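Local coordinates for protein inorganic pyrophosphatase (Neisseria gonorrhoeae, PDB 5TEA) that probably catalyses the magnesium-dependent hydrolysis of inorganic diphosphate to two phosphate ions, working as a homohexamer, at residues F59-N64 with N148-L153; Q142-F147 with T159-W164; L83-P88 with C117-D122. All blocks are in the same frame, centred on the assembly; numbering follows the deposited sequence. Where two conformers were deposited one is given.

Interaction 1 of 3, residues F59-N64 with N148-L153; sequences FAKPTN and NHYKDL
Phe59 packs against the type I beta turn His149 to Asp152, near the C-terminal end of helix 137-149 in the single-domain, beta-barrel fold of the family I inorganic pyrophosphatases. The loop 59-64 that carries it runs between strands 48-54 and 64-67.

The apolar contacts centre on the Phe59 ring. Tyr150 CA sits almost exactly over one face in a CH-pi contact, 3.8 Å from the ring centroid and only 7° off the normal. Phe59 CG stands opposite its own carbonyl carbon, which carries the ring out toward the turn. The ring also lies close to two carbonyl oxygens of the turn, CZ 3.3 Å from His149 O and CD2 3.3 Å from Tyr150 O. Leu153 comes in at the ring edge, its CG 4.2 Å from Phe59 CE2. Phe145 of a second subunit adds an edge-to-face contact at a subunit interface.

Charge enters through Lys61. Bent at chi2 and chi3, its chain brings NZ to 4.6 Å from the centroid of the Tyr150 ring, an off-centre cation-pi contact tilted 31° from the normal. The ammonium is also hydrogen-bonded to His146 NE2, its stronger polar partner. Tyr150 is predicted to bind the substrate, and its side chain lies about 9 Å from the bound calcium ion, placing this part of the contact beside the active site.

Within the turn, the backbone bond from Asp152 N to His149 O is reinforced by a histidine-carboxylate bond. His149 ND1 donates nearly straight, in its ring plane, to Asp152 OD2 2.8 Å away, met on the syn side but well out of the carboxylate plane.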
loop_
_atom_site.group_PDB
_atom_site.type_symbol
_atom_site.label_atom_id
_atom_site.label_comp_id
_atom_site.label_asym_id
_atom_site.label_seq_id
_atom_site.Cartn_x
_atom_site.Cartn_y
_atom_site.Cartn_z
ATOM N N PHE B 59 -16.767 -1.774 -6.573
ATOM C CA PHE B 59 -17.496 -2.534 -5.563
ATOM C C PHE B 59 -16.556 -3.375 -4.699
ATOM O O PHE B 59 -16.855 -4.526 -4.373
ATOM C CB PHE B 59 -18.555 -3.416 -6.219
ATOM C CG PHE B 59 -19.633 -2.647 -6.941
ATOM C CD1 PHE B 59 -20.217 -1.532 -6.356
ATOM C CD2 PHE B 59 -20.051 -3.029 -8.213
ATOM C CE1 PHE B 59 -21.214 -0.828 -6.998
ATOM C CE2 PHE B 59 -21.057 -2.325 -8.868
ATOM C CZ PHE B 59 -21.631 -1.215 -8.269
ATOM N N ALA B 60 -15.418 -2.811 -4.302
ATOM C CA ALA B 60 -14.569 -3.475 -3.319
ATOM C C ALA B 60 -15.352 -3.680 -2.030
ATOM O O ALA B 60 -16.220 -2.876 -1.674
ATOM C CB ALA B 60 -13.309 -2.654 -3.036
ATOM N N LYS B 61 -15.069 -4.779 -1.343
ATOM C CA LYS B 61 -15.797 -5.076 -0.110
ATOM C C LYS B 61 -15.568 -3.969 0.916
ATOM O O LYS B 61 -14.413 -3.598 1.171
ATOM C CB LYS B 61 -15.362 -6.418 0.484
ATOM C CG LYS B 61 -15.822 -7.632 -0.291
ATOM C CD LYS B 61 -17.351 -7.708 -0.363
ATOM C CE LYS B 61 -17.831 -8.168 -1.744
ATOM N NZ LYS B 61 -19.302 -7.955 -1.947
ATOM N N PRO B 62 -16.629 -3.425 1.531
ATOM C CA PRO B 62 -16.430 -2.349 2.514
ATOM C C PRO B 62 -15.971 -2.838 3.876
ATOM O O PRO B 62 -15.472 -2.021 4.666
ATOM C CB PRO B 62 -17.824 -1.696 2.603
ATOM C CG PRO B 62 -18.777 -2.828 2.280
ATOM C CD PRO B 62 -18.058 -3.665 1.251
ATOM N N THR B 63 -16.148 -4.124 4.190
ATOM C CA THR B 63 -15.638 -4.736 5.414
ATOM C C THR B 63 -14.931 -6.020 5.026
ATOM O O THR B 63 -15.029 -6.469 3.891
ATOM C CB THR B 63 -16.757 -5.084 6.405
ATOM O OG1 THR B 63 -17.476 -6.222 5.903
ATOM C CG2 THR B 63 -17.723 -3.903 6.563
ATOM N N ASN B 64 -14.242 -6.642 5.979
ATOM C CA ASN B 64 -13.793 -8.004 5.723
ATOM C C ASN B 64 -15.022 -8.892 5.589
ATOM O O ASN B 64 -16.092 -8.586 6.126
ATOM C CB ASN B 64 -12.884 -8.506 6.846
ATOM C CG ASN B 64 -11.736 -7.570 7.118
ATOM O OD1 ASN B 64 -10.758 -7.516 6.349
ATOM N ND2 ASN B 64 -11.826 -6.832 8.219
ATOM N N ASN B 148 -26.790 -3.247 -1.579
ATOM C CA ASN B 148 -27.950 -2.956 -2.418
ATOM C C ASN B 148 -27.583 -2.799 -3.890
ATOM O O ASN B 148 -28.463 -2.915 -4.753
ATOM C CB ASN B 148 -28.638 -1.663 -1.947
ATOM C CG ASN B 148 -29.581 -1.899 -0.778
ATOM O OD1 ASN B 148 -30.021 -3.023 -0.555
ATOM N ND2 ASN B 148 -29.927 -0.831 -0.056
ATOM N N HIS B 149 -26.311 -2.564 -4.199
ATOM C CA HIS B 149 -25.940 -2.190 -5.557
ATOM C C HIS B 149 -24.798 -2.990 -6.182
ATOM O O HIS B 149 -24.458 -2.733 -7.347
ATOM C CB HIS B 149 -25.573 -0.702 -5.578
ATOM C CG HIS B 149 -26.738 0.201 -5.325
ATOM N ND1 HIS B 149 -27.654 0.515 -6.305
ATOM C CD2 HIS B 149 -27.157 0.829 -4.200
ATOM C CE1 HIS B 149 -28.577 1.316 -5.800
ATOM N NE2 HIS B 149 -28.300 1.522 -4.524
ATOM N N TYR B 150 -24.198 -3.947 -5.470
ATOM C CA TYR B 150 -22.935 -4.493 -5.968
ATOM C C TYR B 150 -23.096 -5.388 -7.191
ATOM O O TYR B 150 -22.099 -5.656 -7.875
ATOM C CB TYR B 150 -22.192 -5.247 -4.859
ATOM C CG TYR B 150 -22.778 -6.590 -4.491
ATOM C CD1 TYR B 150 -23.967 -6.681 -3.776
ATOM C CD2 TYR B 150 -22.127 -7.767 -4.842
ATOM C CE1 TYR B 150 -24.492 -7.918 -3.423
ATOM C CE2 TYR B 150 -22.641 -9.001 -4.496
ATOM C CZ TYR B 150 -23.823 -9.072 -3.784
ATOM O OH TYR B 150 -24.337 -10.300 -3.441
ATOM N N LYS B 151 -24.310 -5.814 -7.520
ATOM C CA LYS B 151 -24.545 -6.534 -8.763
ATOM C C LYS B 151 -25.174 -5.657 -9.842
ATOM O O LYS B 151 -25.641 -6.181 -10.859
ATOM C CB LYS B 151 -25.421 -7.763 -8.499
ATOM C CG LYS B 151 -24.759 -8.818 -7.609
ATOM C CD LYS B 151 -25.686 -10.004 -7.395
ATOM C CE LYS B 151 -24.969 -11.184 -6.760
ATOM N NZ LYS B 151 -24.160 -11.947 -7.753
ATOM N N ASP B 152 -25.192 -4.335 -9.654
ATOM C CA ASP B 152 -25.952 -3.485 -10.569
ATOM C C ASP B 152 -25.453 -3.539 -12.002
ATOM O O ASP B 152 -26.218 -3.212 -12.914
ATOM C CB ASP B 152 -25.941 -2.029 -10.110
ATOM C CG ASP B 152 -27.033 -1.739 -9.122
ATOM O OD1 ASP B 152 -27.659 -2.714 -8.653
ATOM O OD2 ASP B 152 -27.266 -0.551 -8.817
ATOM N N LEU B 153 -24.195 -3.911 -12.239
ATOM C CA LEU B 153 -23.724 -3.861 -13.619
ATOM C C LEU B 153 -24.353 -4.952 -14.479
ATOM O O LEU B 153 -24.405 -4.804 -15.701
ATOM C CB LEU B 153 -22.196 -3.939 -13.674
ATOM C CG LEU B 153 -21.497 -2.740 -13.027
ATOM C CD1 LEU B 153 -20.017 -2.750 -13.352
ATOM C CD2 LEU B 153 -22.126 -1.435 -13.477
#

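Interaction 2 of 3, residues Q142-F147 with T159-W164; sequences QIEFHF and TKVESW
Glu144 OE1 accepts a nearly straight hydrogen bond from Trp164 NE1 at 2.9 Å. The oxygen lies in the indole plane, but the N-H reaches it on the anti side and 34° out of the carboxylate plane. The other oxygen, Glu144 OE2, receives a hydrogen bond from a water that also donates to Val161 O and accepts from Lys160 NZ at 2.7 Å. Lys160 thus meets the carboxylate through water, and its positive charge may help stabilise the anion.

With CG anti to the backbone N (chi1 -175°) and the chain extended beyond it, Glu144 reaches over to the strand, crossing Val161 at a slant, its CG 3.9 Å from Val161 CB. This is helix-on-sheet packing: segments 142-147 and 159-164 run roughly antiparallel, their axes 7.9 Å apart at closest approach with 143° between their directions. The strand in turn pairs with 94-107 in the main sheet.

Ile143 meets the indole at its edge, CG2 approaching Trp164 CH2 to 3.7 Å, while Val161 CG1 from the strand itself lies over one indole face, toward the rim. One helical turn beyond Ile143, Phe147 CB touches Val161 CG2 at 4.0 Å, and Thr159 CB packs against Phe147 O.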
loop_
_atom_site.group_PDB
_atom_site.type_symbol
_atom_site.label_atom_id
_atom_site.label_comp_id
_atom_site.label_asym_id
_atom_site.label_seq_id
_atom_site.Cartn_x
_atom_site.Cartn_y
_atom_site.Cartn_z
ATOM N N GLN B 142 -23.004 3.089 4.219
ATOM C CA GLN B 142 -22.126 2.689 3.116
ATOM C C GLN B 142 -22.210 1.188 2.865
ATOM O O GLN B 142 -22.248 0.741 1.712
ATOM C CB GLN B 142 -20.671 3.084 3.409
ATOM C CG GLN B 142 -20.386 4.570 3.419
ATOM C CD GLN B 142 -18.901 4.861 3.577
ATOM O OE1 GLN B 142 -18.079 4.426 2.759
ATOM N NE2 GLN B 142 -18.548 5.596 4.627
ATOM N N ILE B 143 -22.240 0.396 3.937
ATOM C CA ILE B 143 -22.378 -1.047 3.794
ATOM C C ILE B 143 -23.714 -1.376 3.154
ATOM O O ILE B 143 -23.811 -2.252 2.290
ATOM C CB ILE B 143 -22.241 -1.737 5.167
ATOM C CG1 ILE B 143 -20.848 -1.491 5.770
ATOM C CG2 ILE B 143 -22.535 -3.233 5.037
ATOM C CD1 ILE B 143 -20.716 -2.007 7.193
ATOM N N GLU B 144 -24.765 -0.675 3.579
ATOM C CA GLU B 144 -26.084 -0.883 2.994
ATOM C C GLU B 144 -26.066 -0.568 1.508
ATOM O O GLU B 144 -26.588 -1.338 0.692
ATOM C CB GLU B 144 -27.119 -0.020 3.713
ATOM C CG GLU B 144 -28.554 -0.264 3.248
ATOM C CD GLU B 144 -29.578 0.428 4.128
ATOM O OE1 GLU B 144 -29.344 0.542 5.348
ATOM O OE2 GLU B 144 -30.617 0.868 3.599
ATOM N N PHE B 145 -25.461 0.562 1.135
ATOM C CA PHE B 145 -25.417 0.914 -0.282
ATOM C C PHE B 145 -24.664 -0.137 -1.078
ATOM O O PHE B 145 -25.099 -0.531 -2.175
ATOM C CB PHE B 145 -24.778 2.290 -0.486
ATOM C CG PHE B 145 -24.792 2.748 -1.935
ATOM C CD1 PHE B 145 -23.829 2.296 -2.831
ATOM C CD2 PHE B 145 -25.780 3.610 -2.396
ATOM C CE1 PHE B 145 -23.856 2.691 -4.156
ATOM C CE2 PHE B 145 -25.806 4.022 -3.729
ATOM C CZ PHE B 145 -24.838 3.561 -4.604
ATOM N N HIS B 146 -23.520 -0.583 -0.555
ATOM C CA HIS B 146 -22.724 -1.597 -1.231
ATOM C C HIS B 146 -23.569 -2.817 -1.561
ATOM O O HIS B 146 -23.614 -3.268 -2.710
ATOM C CB HIS B 146 -21.514 -2.007 -0.374
ATOM C CG HIS B 146 -20.743 -3.153 -0.958
ATOM N ND1 HIS B 146 -19.814 -2.992 -1.966
ATOM C CD2 HIS B 146 -20.819 -4.484 -0.730
ATOM C CE1 HIS B 146 -19.325 -4.174 -2.304
ATOM N NE2 HIS B 146 -19.933 -5.097 -1.579
ATOM N N PHE B 147 -24.228 -3.385 -0.557
ATOM C CA PHE B 147 -24.920 -4.639 -0.804
ATOM C C PHE B 147 -26.212 -4.454 -1.581
ATOM O O PHE B 147 -26.679 -5.414 -2.194
ATOM C CB PHE B 147 -25.161 -5.378 0.528
ATOM C CG PHE B 147 -23.924 -6.063 1.028
ATOM C CD1 PHE B 147 -23.487 -7.239 0.434
ATOM C CD2 PHE B 147 -23.148 -5.490 2.036
ATOM C CE1 PHE B 147 -22.302 -7.865 0.842
ATOM C CE2 PHE B 147 -21.953 -6.108 2.445
ATOM C CZ PHE B 147 -21.546 -7.299 1.865
ATOM N N THR B 159 -31.121 -7.537 -4.827
ATOM C CA THR B 159 -30.065 -7.350 -3.833
ATOM C C THR B 159 -30.618 -6.283 -2.892
ATOM O O THR B 159 -30.565 -5.093 -3.214
ATOM C CB THR B 159 -28.723 -6.903 -4.446
ATOM O OG1 THR B 159 -28.908 -5.700 -5.219
ATOM C CG2 THR B 159 -28.136 -7.994 -5.346
ATOM N N LYS B 160 -31.166 -6.687 -1.745
ATOM C CA LYS B 160 -31.902 -5.745 -0.910
ATOM C C LYS B 160 -31.598 -5.971 0.556
ATOM O O LYS B 160 -31.880 -7.046 1.095
ATOM C CB LYS B 160 -33.410 -5.850 -1.135
ATOM C CG LYS B 160 -34.220 -4.864 -0.303
ATOM C CD LYS B 160 -33.725 -3.440 -0.517
ATOM C CE LYS B 160 -34.649 -2.415 0.143
ATOM N NZ LYS B 160 -34.106 -1.023 0.007
ATOM N N VAL B 161 -31.075 -4.938 1.204
ATOM C CA VAL B 161 -30.960 -4.920 2.661
ATOM C C VAL B 161 -32.318 -4.553 3.243
ATOM O O VAL B 161 -32.824 -3.447 3.016
ATOM C CB VAL B 161 -29.879 -3.935 3.122
ATOM C CG1 VAL B 161 -29.859 -3.886 4.661
ATOM C CG2 VAL B 161 -28.496 -4.323 2.532
ATOM N N GLU B 162 -32.916 -5.490 3.985
ATOM C CA GLU B 162 -34.280 -5.342 4.476
ATOM C C GLU B 162 -34.346 -4.616 5.806
ATOM O O GLU B 162 -35.315 -3.889 6.054
ATOM C CB GLU B 162 -34.938 -6.712 4.641
ATOM C CG GLU B 162 -34.967 -7.539 3.370
ATOM C CD GLU B 162 -35.999 -7.048 2.362
ATOM O OE1 GLU B 162 -36.644 -6.009 2.605
ATOM O OE2 GLU B 162 -36.168 -7.709 1.320
ATOM N N SER B 163 -33.335 -4.799 6.651
ATOM C CA SER B 163 -33.287 -4.186 7.972
ATOM C C SER B 163 -31.941 -4.501 8.594
ATOM O O SER B 163 -31.197 -5.368 8.126
ATOM C CB SER B 163 -34.402 -4.692 8.884
ATOM O OG SER B 163 -34.190 -6.055 9.224
ATOM N N TRP B 164 -31.652 -3.788 9.678
ATOM C CA TRP B 164 -30.480 -4.023 10.505
ATOM C C TRP B 164 -30.975 -4.499 11.858
ATOM O O TRP B 164 -31.801 -3.825 12.482
ATOM C CB TRP B 164 -29.655 -2.751 10.644
ATOM C CG TRP B 164 -28.998 -2.348 9.371
ATOM C CD1 TRP B 164 -29.458 -1.451 8.461
ATOM C CD2 TRP B 164 -27.742 -2.821 8.875
ATOM N NE1 TRP B 164 -28.559 -1.324 7.422
ATOM C CE2 TRP B 164 -27.502 -2.161 7.650
ATOM C CE3 TRP B 164 -26.801 -3.739 9.341
ATOM C CZ2 TRP B 164 -26.365 -2.384 6.899
ATOM C CZ3 TRP B 164 -25.666 -3.959 8.589
ATOM C CH2 TRP B 164 -25.456 -3.288 7.385
HETATM O O HOH W 1 -32.050 -1.160 1.783
#

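Interaction 3 of 3, residues L83-P88 with C117-D122; sequences LVTEQP and CVPADD
Leu83 and Cys117 form a parallel beta bridge where strands 80-83 and 110-119 pair in the main mixed sheet, and their side chains leave on the same face. Beyond the bridge the two chains part. Val84 N donates to Cys117 O at 3.0 Å and 169°, and Leu83 CA makes a CA-H...O contact with the same carbonyl oxygen, which is thereby approached twice.

Leu83 holds CG anti to its amide nitrogen (chi1 178°), and its CD1 branch lies alongside the neighbouring strand, 3.9 Å from Cys117 CB and 4.1 Å from Pro119 CD. Val84 meets Val118 through CB and CG1, 4.2 Å apart. Thr85 crosses Pro119 at about a right angle, presenting its methyl CG2 to the ring carbon CG at 3.8 Å. Its hydroxyl OG1 instead donates to Gln87 O within its own loop.

Farther out, the carboxylates of Glu86 and Asp122 approach obliquely, their planes 47° apart, with Asp122 OD2 facing Glu86 OE1 at 3.9 Å. The closeness of the two charges is probably eased by amide donors: Glu86 OE1 accepts from Asn124 ND2, and Asp122 OD1 from the backbone N of Asn124. A water accepts from Glu86 N and donates to Glu86 OE1 at 2.8 Å, with a weak bond at 3.5 Å to Asp122 OD2.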
loop_
_atom_site.group_PDB
_atom_site.type_symbol
_atom_site.label_atom_id
_atom_site.label_comp_id
_atom_site.label_asym_id
_atom_site.label_seq_id
_atom_site.Cartn_x
_atom_site.Cartn_y
_atom_site.Cartn_z
ATOM N N LEU B 83 -17.051 -8.576 8.964
ATOM C CA LEU B 83 -16.137 -8.380 10.082
ATOM C C LEU B 83 -15.467 -7.026 9.923
ATOM O O LEU B 83 -14.724 -6.808 8.956
ATOM C CB LEU B 83 -15.094 -9.495 10.135
ATOM C CG LEU B 83 -14.047 -9.354 11.248
ATOM C CD1 LEU B 83 -14.675 -9.701 12.598
ATOM C CD2 LEU B 83 -12.839 -10.236 10.952
ATOM N N VAL B 84 -15.731 -6.124 10.858
ATOM C CA VAL B 84 -15.285 -4.737 10.768
ATOM C C VAL B 84 -13.980 -4.582 11.540
ATOM O O VAL B 84 -13.913 -4.891 12.731
ATOM C CB VAL B 84 -16.360 -3.777 11.299
ATOM C CG1 VAL B 84 -15.853 -2.330 11.312
ATOM C CG2 VAL B 84 -17.655 -3.928 10.465
ATOM N N THR B 85 -12.937 -4.113 10.857
ATOM C CA THR B 85 -11.655 -3.805 11.472
ATOM C C THR B 85 -11.144 -2.497 10.886
ATOM O O THR B 85 -11.581 -2.063 9.820
ATOM C CB THR B 85 -10.581 -4.890 11.219
ATOM O OG1 THR B 85 -10.365 -5.024 9.809
ATOM C CG2 THR B 85 -10.970 -6.249 11.809
ATOM N N GLU B 86 -10.170 -1.896 11.567
ATOM C CA GLU B 86 -9.536 -0.697 11.019
ATOM C C GLU B 86 -8.625 -1.036 9.838
ATOM O O GLU B 86 -8.591 -0.299 8.844
ATOM C CB GLU B 86 -8.755 0.037 12.119
ATOM C CG GLU B 86 -9.615 0.916 13.046
ATOM C CD GLU B 86 -10.166 0.199 14.296
ATOM O OE1 GLU B 86 -9.433 -0.591 14.951
ATOM O OE2 GLU B 86 -11.350 0.452 14.632
ATOM N N GLN B 87 -7.878 -2.138 9.926
ATOM C CA GLN B 87 -6.995 -2.565 8.862
ATOM C C GLN B 87 -7.426 -3.930 8.322
ATOM O O GLN B 87 -7.853 -4.795 9.094
ATOM C CB GLN B 87 -5.539 -2.616 9.370
ATOM C CG GLN B 87 -4.957 -1.229 9.732
ATOM C CD GLN B 87 -5.202 -0.799 11.182
ATOM O OE1 GLN B 87 -5.415 -1.629 12.072
ATOM N NE2 GLN B 87 -5.151 0.511 11.425
ATOM N N PRO B 88 -7.338 -4.152 7.010
ATOM C CA PRO B 88 -7.864 -5.407 6.439
ATOM C C PRO B 88 -7.210 -6.658 7.018
ATOM O O PRO B 88 -6.014 -6.684 7.332
ATOM C CB PRO B 88 -7.567 -5.270 4.935
ATOM C CG PRO B 88 -7.448 -3.807 4.698
ATOM C CD PRO B 88 -6.873 -3.219 5.966
ATOM N N CYS B 117 -19.832 -8.462 12.841
ATOM C CA CYS B 117 -18.936 -8.855 13.920
ATOM C C CYS B 117 -17.762 -7.896 13.993
ATOM O O CYS B 117 -17.423 -7.220 13.015
ATOM C CB CYS B 117 -18.371 -10.275 13.716
ATOM S SG CYS B 117 -19.563 -11.614 13.835
ATOM N N VAL B 118 -17.115 -7.900 15.156
ATOM C CA VAL B 118 -15.786 -7.313 15.339
ATOM C C VAL B 118 -14.922 -8.353 16.043
ATOM O O VAL B 118 -15.447 -9.276 16.687
ATOM C CB VAL B 118 -15.847 -6.002 16.161
ATOM C CG1 VAL B 118 -16.614 -4.918 15.377
ATOM C CG2 VAL B 118 -16.516 -6.261 17.536
ATOM N N PRO B 119 -13.601 -8.236 15.954
ATOM C CA PRO B 119 -12.749 -9.139 16.740
ATOM C C PRO B 119 -13.109 -9.039 18.215
ATOM O O PRO B 119 -13.403 -7.952 18.726
ATOM C CB PRO B 119 -11.330 -8.617 16.477
ATOM C CG PRO B 119 -11.442 -7.860 15.170
ATOM C CD PRO B 119 -12.806 -7.226 15.231
ATOM N N ALA B 120 -13.103 -10.191 18.894
ATOM C CA ALA B 120 -13.544 -10.211 20.290
ATOM C C ALA B 120 -12.552 -9.510 21.210
ATOM O O ALA B 120 -12.942 -9.003 22.265
ATOM C CB ALA B 120 -13.773 -11.646 20.765
ATOM N N ASP B 121 -11.285 -9.450 20.816
ATOM C CA ASP B 121 -10.216 -8.829 21.603
ATOM C C ASP B 121 -9.560 -7.806 20.669
ATOM O O ASP B 121 -8.673 -8.153 19.890
ATOM C CB ASP B 121 -9.242 -9.914 22.095
ATOM C CG ASP B 121 -8.188 -9.393 23.062
ATOM O OD1 ASP B 121 -8.058 -8.168 23.239
ATOM O OD2 ASP B 121 -7.471 -10.234 23.642
ATOM N N ASP B 122 -10.017 -6.556 20.729
ATOM C CA ASP B 122 -9.501 -5.471 19.884
ATOM C C ASP B 122 -8.832 -4.435 20.782
ATOM O O ASP B 122 -9.507 -3.584 21.368
ATOM C CB ASP B 122 -10.625 -4.835 19.059
ATOM C CG ASP B 122 -10.102 -3.797 18.056
ATOM O OD1 ASP B 122 -9.015 -3.223 18.266
ATOM O OD2 ASP B 122 -10.770 -3.559 17.043
HETATM O O HOH W 2 -9.155 -3.230 14.002
#

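Overall arrangement
Interactions 1 and 2 lie on the same side of the chain's centre, with centres about 10 Å apart, and share helix 137-149: its body packs on strand 159-165, while the turn near its C-terminal end meets loop 59-64. Their segments interleave along the chain, and Asn148 joins them, probably hydrogen-bonding to Val161 N and Thr159 OG1. Interaction 3, which reaches the same mixed sheet as interaction 2, is centred about 19 Å from interaction 1 and about 20 Å from interaction 2. In sequence it falls between the halves of interaction 1, and Asn64 connects the two through Leu83 O and Thr85 OG1. Interactions 1 and 2 touch one neighbouring subunit and interaction 3 another, so all lie near hexamer interfaces.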